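Local coordinates for protein glutamine amidotransferase subunit pdxT (Thermus thermophilus, PDB 2YWD) that probably hydrolyses glutamine to glutamate and ammonia, which is passed to the partner subunit PdxS for the synthesis of pyridoxal 5'-phosphate, at residues F135-E149 with R153-K165. Sequence-based numbering, arbitrary orientation.
Sequences FIRAPVFRRLGEGVE and RLGDLPVLVRQGK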
loop_
_atom_site.group_PDB
_atom_site.type_symbol
_atom_site.label_atom_id
_atom_site.label_comp_id
_atom_site.label_asym_id
_atom_site.label_seq_id
_atom_site.Cartn_x
_atom_site.Cartn_y
_atom_site.Cartn_z
ATOM N N PHE A 135 -8.904 1.605 10.382
ATOM C CA PHE A 135 -8.647 2.922 9.801
ATOM C C PHE A 135 -8.085 3.922 10.825
ATOM O O PHE A 135 -8.637 4.087 11.914
ATOM C CB PHE A 135 -9.948 3.490 9.215
ATOM C CG PHE A 135 -10.540 2.664 8.098
ATOM C CD1 PHE A 135 -10.377 3.049 6.768
ATOM C CD2 PHE A 135 -11.290 1.522 8.379
ATOM C CE1 PHE A 135 -10.958 2.311 5.732
ATOM C CE2 PHE A 135 -11.873 0.774 7.351
ATOM C CZ PHE A 135 -11.708 1.172 6.023
ATOM N N ILE A 136 -6.992 4.589 10.462
ATOM C CA ILE A 136 -6.360 5.587 11.331
ATOM C C ILE A 136 -5.962 6.798 10.481
ATOM O O ILE A 136 -5.053 6.706 9.657
ATOM C CB ILE A 136 -5.106 4.996 12.019
ATOM C CG1 ILE A 136 -5.520 3.816 12.909
ATOM C CG2 ILE A 136 -4.403 6.065 12.842
ATOM C CD1 ILE A 136 -4.356 3.067 13.539
ATOM N N ARG A 137 -6.640 7.928 10.680
ATOM C CA ARG A 137 -6.371 9.140 9.894
ATOM C C ARG A 137 -6.379 8.736 8.421
ATOM O O ARG A 137 -5.624 9.261 7.605
ATOM C CB ARG A 137 -5.004 9.732 10.260
ATOM C CG ARG A 137 -4.913 10.290 11.675
ATOM C CD ARG A 137 -3.619 11.070 11.869
ATOM N NE ARG A 137 -2.450 10.245 11.584
ATOM C CZ ARG A 137 -1.934 9.357 12.428
ATOM N NH1 ARG A 137 -2.475 9.180 13.627
ATOM N NH2 ARG A 137 -0.886 8.632 12.064
ATOM N N ALA A 138 -7.264 7.803 8.093
ATOM C CA ALA A 138 -7.354 7.248 6.750
ATOM C C ALA A 138 -7.518 8.205 5.575
ATOM O O ALA A 138 -8.273 9.175 5.640
ATOM C CB ALA A 138 -8.466 6.207 6.714
ATOM N N PRO A 139 -6.790 7.940 4.479
ATOM C CA PRO A 139 -6.888 8.784 3.289
ATOM C C PRO A 139 -8.140 8.329 2.541
ATOM O O PRO A 139 -8.688 7.260 2.824
ATOM C CB PRO A 139 -5.609 8.453 2.529
ATOM C CG PRO A 139 -5.428 6.996 2.832
ATOM C CD PRO A 139 -5.712 6.945 4.327
ATOM N N VAL A 140 -8.587 9.132 1.587
ATOM C CA VAL A 140 -9.770 8.794 0.818
ATOM C C VAL A 140 -9.451 8.715 -0.667
ATOM O O VAL A 140 -8.742 9.565 -1.207
ATOM C CB VAL A 140 -10.883 9.846 1.055
ATOM C CG1 VAL A 140 -12.071 9.599 0.120
ATOM C CG2 VAL A 140 -11.332 9.793 2.516
ATOM N N PHE A 141 -9.950 7.671 -1.318
ATOM C CA PHE A 141 -9.757 7.504 -2.751
ATOM C C PHE A 141 -10.862 8.346 -3.389
ATOM O O PHE A 141 -12.014 7.920 -3.434
ATOM C CB PHE A 141 -9.933 6.035 -3.144
ATOM C CG PHE A 141 -8.785 5.152 -2.742
ATOM C CD1 PHE A 141 -7.572 5.216 -3.421
ATOM C CD2 PHE A 141 -8.924 4.236 -1.702
ATOM C CE1 PHE A 141 -6.510 4.378 -3.073
ATOM C CE2 PHE A 141 -7.868 3.393 -1.344
ATOM C CZ PHE A 141 -6.661 3.465 -2.032
ATOM N N ARG A 142 -10.513 9.536 -3.875
ATOM C CA ARG A 142 -11.504 10.428 -4.473
ATOM C C ARG A 142 -11.943 10.036 -5.883
ATOM O O ARG A 142 -13.141 10.040 -6.188
ATOM C CB ARG A 142 -10.985 11.869 -4.465
ATOM C CG ARG A 142 -10.856 12.479 -3.065
ATOM C CD ARG A 142 -12.213 12.567 -2.367
ATOM N NE ARG A 142 -12.144 13.374 -1.149
ATOM C CZ ARG A 142 -13.175 13.614 -0.346
ATOM N NH1 ARG A 142 -14.373 13.107 -0.623
ATOM N NH2 ARG A 142 -13.010 14.369 0.735
ATOM N N ARG A 143 -10.986 9.714 -6.745
ATOM C CA ARG A 143 -11.310 9.303 -8.111
ATOM C C ARG A 143 -10.405 8.157 -8.521
ATOM O O ARG A 143 -9.264 8.070 -8.065
ATOM C CB ARG A 143 -11.132 10.457 -9.098
ATOM C CG ARG A 143 -11.909 11.712 -8.744
ATOM C CD ARG A 143 -12.142 12.580 -9.971
ATOM N NE ARG A 143 -10.915 12.837 -10.718
ATOM C CZ ARG A 143 -10.864 13.547 -11.842
ATOM N NH1 ARG A 143 -11.973 14.073 -12.347
ATOM N NH2 ARG A 143 -9.706 13.729 -12.465
ATOM N N LEU A 144 -10.915 7.283 -9.384
ATOM C CA LEU A 144 -10.150 6.135 -9.858
ATOM C C LEU A 144 -10.182 6.049 -11.379
ATOM O O LEU A 144 -11.214 6.298 -11.999
ATOM C CB LEU A 144 -10.722 4.843 -9.267
ATOM C CG LEU A 144 -10.780 4.757 -7.739
ATOM C CD1 LEU A 144 -11.424 3.441 -7.324
ATOM C CD2 LEU A 144 -9.375 4.872 -7.162
ATOM N N GLY A 145 -9.047 5.693 -11.974
ATOM C CA GLY A 145 -8.979 5.566 -13.419
ATOM C C GLY A 145 -9.784 4.369 -13.889
ATOM O O GLY A 145 -10.144 3.503 -13.089
ATOM N N GLU A 146 -10.060 4.312 -15.188
ATOM C CA GLU A 146 -10.845 3.225 -15.766
ATOM C C GLU A 146 -10.228 1.835 -15.587
ATOM O O GLU A 146 -10.947 0.843 -15.465
ATOM C CB GLU A 146 -11.084 3.502 -17.256
ATOM C CG GLU A 146 -11.967 2.480 -17.949
ATOM C CD GLU A 146 -12.342 2.899 -19.359
ATOM O OE1 GLU A 146 -13.041 3.927 -19.508
ATOM O OE2 GLU A 146 -11.933 2.205 -20.317
ATOM N N GLY A 147 -8.902 1.761 -15.570
ATOM C CA GLY A 147 -8.250 0.471 -15.410
ATOM C C GLY A 147 -8.062 0.022 -13.969
ATOM O O GLY A 147 -7.312 -0.922 -13.702
ATOM N N VAL A 148 -8.742 0.685 -13.037
ATOM C CA VAL A 148 -8.619 0.340 -11.622
ATOM C C VAL A 148 -9.817 -0.454 -11.117
ATOM O O VAL A 148 -10.969 -0.082 -11.342
ATOM C CB VAL A 148 -8.457 1.604 -10.755
ATOM C CG1 VAL A 148 -8.257 1.214 -9.295
ATOM C CG2 VAL A 148 -7.269 2.418 -11.249
ATOM N N GLU A 149 -9.536 -1.556 -10.431
ATOM C CA GLU A 149 -10.582 -2.413 -9.898
ATOM C C GLU A 149 -10.819 -2.154 -8.408
ATOM O O GLU A 149 -9.871 -2.022 -7.636
ATOM C CB GLU A 149 -10.193 -3.878 -10.130
ATOM C CG GLU A 149 -11.113 -4.900 -9.494
ATOM C CD GLU A 149 -10.766 -6.321 -9.910
ATOM O OE1 GLU A 149 -9.562 -6.665 -9.909
ATOM O OE2 GLU A 149 -11.697 -7.093 -10.231
ATOM N N ARG A 153 -15.288 -1.859 -0.450
ATOM C CA ARG A 153 -15.839 -0.535 -0.188
ATOM C C ARG A 153 -16.367 -0.420 1.232
ATOM O O ARG A 153 -16.756 -1.414 1.844
ATOM C CB ARG A 153 -17.017 -0.243 -1.128
ATOM C CG ARG A 153 -16.708 -0.263 -2.610
ATOM C CD ARG A 153 -18.008 -0.231 -3.424
ATOM N NE ARG A 153 -17.764 -0.389 -4.857
ATOM C CZ ARG A 153 -17.576 0.611 -5.711
ATOM N NH1 ARG A 153 -17.605 1.874 -5.293
ATOM N NH2 ARG A 153 -17.351 0.343 -6.991
ATOM N N LEU A 154 -16.364 0.802 1.754
ATOM C CA LEU A 154 -16.944 1.072 3.063
ATOM C C LEU A 154 -18.195 1.799 2.594
ATOM O O LEU A 154 -18.132 2.965 2.223
ATOM C CB LEU A 154 -16.063 2.010 3.888
ATOM C CG LEU A 154 -16.711 2.476 5.194
ATOM C CD1 LEU A 154 -17.279 1.281 5.956
ATOM C CD2 LEU A 154 -15.678 3.210 6.034
ATOM N N GLY A 155 -19.324 1.100 2.596
ATOM C CA GLY A 155 -20.542 1.696 2.084
ATOM C C GLY A 155 -20.346 1.616 0.580
ATOM O O GLY A 155 -20.284 0.522 0.021
ATOM N N ASP A 156 -20.220 2.761 -0.079
ATOM C CA ASP A 156 -19.990 2.774 -1.520
ATOM C C ASP A 156 -18.591 3.322 -1.808
ATOM O O ASP A 156 -18.150 3.357 -2.956
ATOM C CB ASP A 156 -21.045 3.641 -2.220
ATOM C CG ASP A 156 -22.456 3.146 -1.973
ATOM O OD1 ASP A 156 -22.717 1.948 -2.216
ATOM O OD2 ASP A 156 -23.303 3.950 -1.534
ATOM N N LEU A 157 -17.890 3.739 -0.755
ATOM C CA LEU A 157 -16.551 4.306 -0.907
ATOM C C LEU A 157 -15.455 3.252 -1.050
ATOM O O LEU A 157 -15.291 2.395 -0.187
ATOM C CB LEU A 157 -16.224 5.214 0.286
ATOM C CG LEU A 157 -14.856 5.902 0.282
ATOM C CD1 LEU A 157 -14.759 6.888 -0.892
ATOM C CD2 LEU A 157 -14.655 6.629 1.609
ATOM N N PRO A 158 -14.694 3.306 -2.152
ATOM C CA PRO A 158 -13.607 2.352 -2.391
ATOM C C PRO A 158 -12.539 2.485 -1.305
ATOM O O PRO A 158 -12.116 3.599 -0.996
ATOM C CB PRO A 158 -13.064 2.778 -3.754
ATOM C CG PRO A 158 -14.258 3.369 -4.429
ATOM C CD PRO A 158 -14.872 4.190 -3.320
ATOM N N VAL A 159 -12.114 1.360 -0.732
ATOM C CA VAL A 159 -11.077 1.365 0.301
ATOM C C VAL A 159 -9.948 0.383 -0.008
ATOM O O VAL A 159 -8.901 0.413 0.633
ATOM C CB VAL A 159 -11.655 1.060 1.703
ATOM C CG1 VAL A 159 -12.614 2.177 2.111
ATOM C CG2 VAL A 159 -12.359 -0.284 1.708
ATOM N N LEU A 160 -10.176 -0.496 -0.979
ATOM C CA LEU A 160 -9.158 -1.457 -1.417
ATOM C C LEU A 160 -9.266 -1.489 -2.934
ATOM O O LEU A 160 -10.312 -1.840 -3.477
ATOM C CB LEU A 160 -9.409 -2.860 -0.855
ATOM C CG LEU A 160 -8.375 -3.907 -1.312
ATOM C CD1 LEU A 160 -6.994 -3.519 -0.786
ATOM C CD2 LEU A 160 -8.754 -5.295 -0.804
ATOM N N VAL A 161 -8.191 -1.104 -3.618
ATOM C CA VAL A 161 -8.211 -1.073 -5.072
ATOM C C VAL A 161 -7.008 -1.780 -5.671
ATOM O O VAL A 161 -5.960 -1.894 -5.037
ATOM C CB VAL A 161 -8.246 0.375 -5.597
ATOM C CG1 VAL A 161 -9.457 1.106 -5.035
ATOM C CG2 VAL A 161 -6.962 1.099 -5.215
ATOM N N ARG A 162 -7.166 -2.243 -6.904
ATOM C CA ARG A 162 -6.097 -2.949 -7.594
ATOM C C ARG A 162 -5.956 -2.510 -9.047
ATOM O O ARG A 162 -6.944 -2.278 -9.741
ATOM C CB ARG A 162 -6.348 -4.459 -7.539
ATOM C CG ARG A 162 -5.367 -5.285 -8.364
ATOM C CD ARG A 162 -5.631 -6.781 -8.243
ATOM N NE ARG A 162 -4.735 -7.549 -9.108
ATOM C CZ ARG A 162 -4.689 -8.879 -9.168
ATOM N NH1 ARG A 162 -5.488 -9.618 -8.408
ATOM N NH2 ARG A 162 -3.840 -9.472 -9.997
ATOM N N GLN A 163 -4.710 -2.386 -9.484
ATOM C CA GLN A 163 -4.390 -2.015 -10.851
ATOM C C GLN A 163 -3.235 -2.917 -11.247
ATOM O O GLN A 163 -2.077 -2.616 -10.956
ATOM C CB GLN A 163 -3.959 -0.553 -10.928
ATOM C CG GLN A 163 -3.463 -0.130 -12.296
ATOM C CD GLN A 163 -2.916 1.283 -12.298
ATOM O OE1 GLN A 163 -3.662 2.253 -12.161
ATOM N NE2 GLN A 163 -1.602 1.406 -12.444
ATOM N N GLY A 164 -3.554 -4.034 -11.893
ATOM C CA GLY A 164 -2.513 -4.964 -12.292
ATOM C C GLY A 164 -1.861 -5.566 -11.061
ATOM O O GLY A 164 -2.539 -6.173 -10.231
ATOM N N LYS A 165 -0.552 -5.386 -10.928
ATOM C CA LYS A 165 0.166 -5.922 -9.779
ATOM C C LYS A 165 0.377 -4.885 -8.681
ATOM O O LYS A 165 1.249 -5.040 -7.827
ATOM C CB LYS A 165 1.504 -6.511 -10.229
ATOM C CG LYS A 165 1.345 -7.844 -10.947
ATOM C CD LYS A 165 2.683 -8.418 -11.375
ATOM C CE LYS A 165 2.538 -9.864 -11.839
ATOM N NZ LYS A 165 1.539 -10.010 -12.932
HETATM O O HOH W 1 -11.650 5.932 0.090
#
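F141, on strand 140-144, brings its ring edge-on to the backbone just before the corner at L160 in strand 157-163. CB lies 3.9 Å from P158 O; with CG anti to the carbonyl carbon (chi1 -74°), the ring continues along the bent backbone. CD2 comes within 3.3 Å of P158 O and CE2 within 3.7 Å of V159 O, both carbonyl oxygens sitting at the ring edge, near its plane. Farther round the ring, CE1 and CZ meet V161 CG2, 3.9 Å from CE1. With an alanine in place of F141, V161 CG2 would probably face a gap and both carbonyls would lose their aromatic edge. Backbone to backbone, a water bridges the strands, accepting from F141 N and donating to P158 O. Next along, L144 CD1 meets V161 CG1 tip to tip at 3.8 Å and also touches P158 CB. The chain then turns at G145-V148 and pairs E149 with R162 in an antiparallel hydrogen-bonded pair, E149 N to R162 O and R162 N to E149 O both 2.8 Å. F135 CE1 reaches V159 CG1; the F135 side chain is about 6 Å from that of H172, a predicted charge-relay residue, without touching it. The chemistry implies a largely apolar join between the three-stranded sheet and the strand next to edge strand 149-154 of the seven-stranded sheet, with water serving F141 N and P158 O.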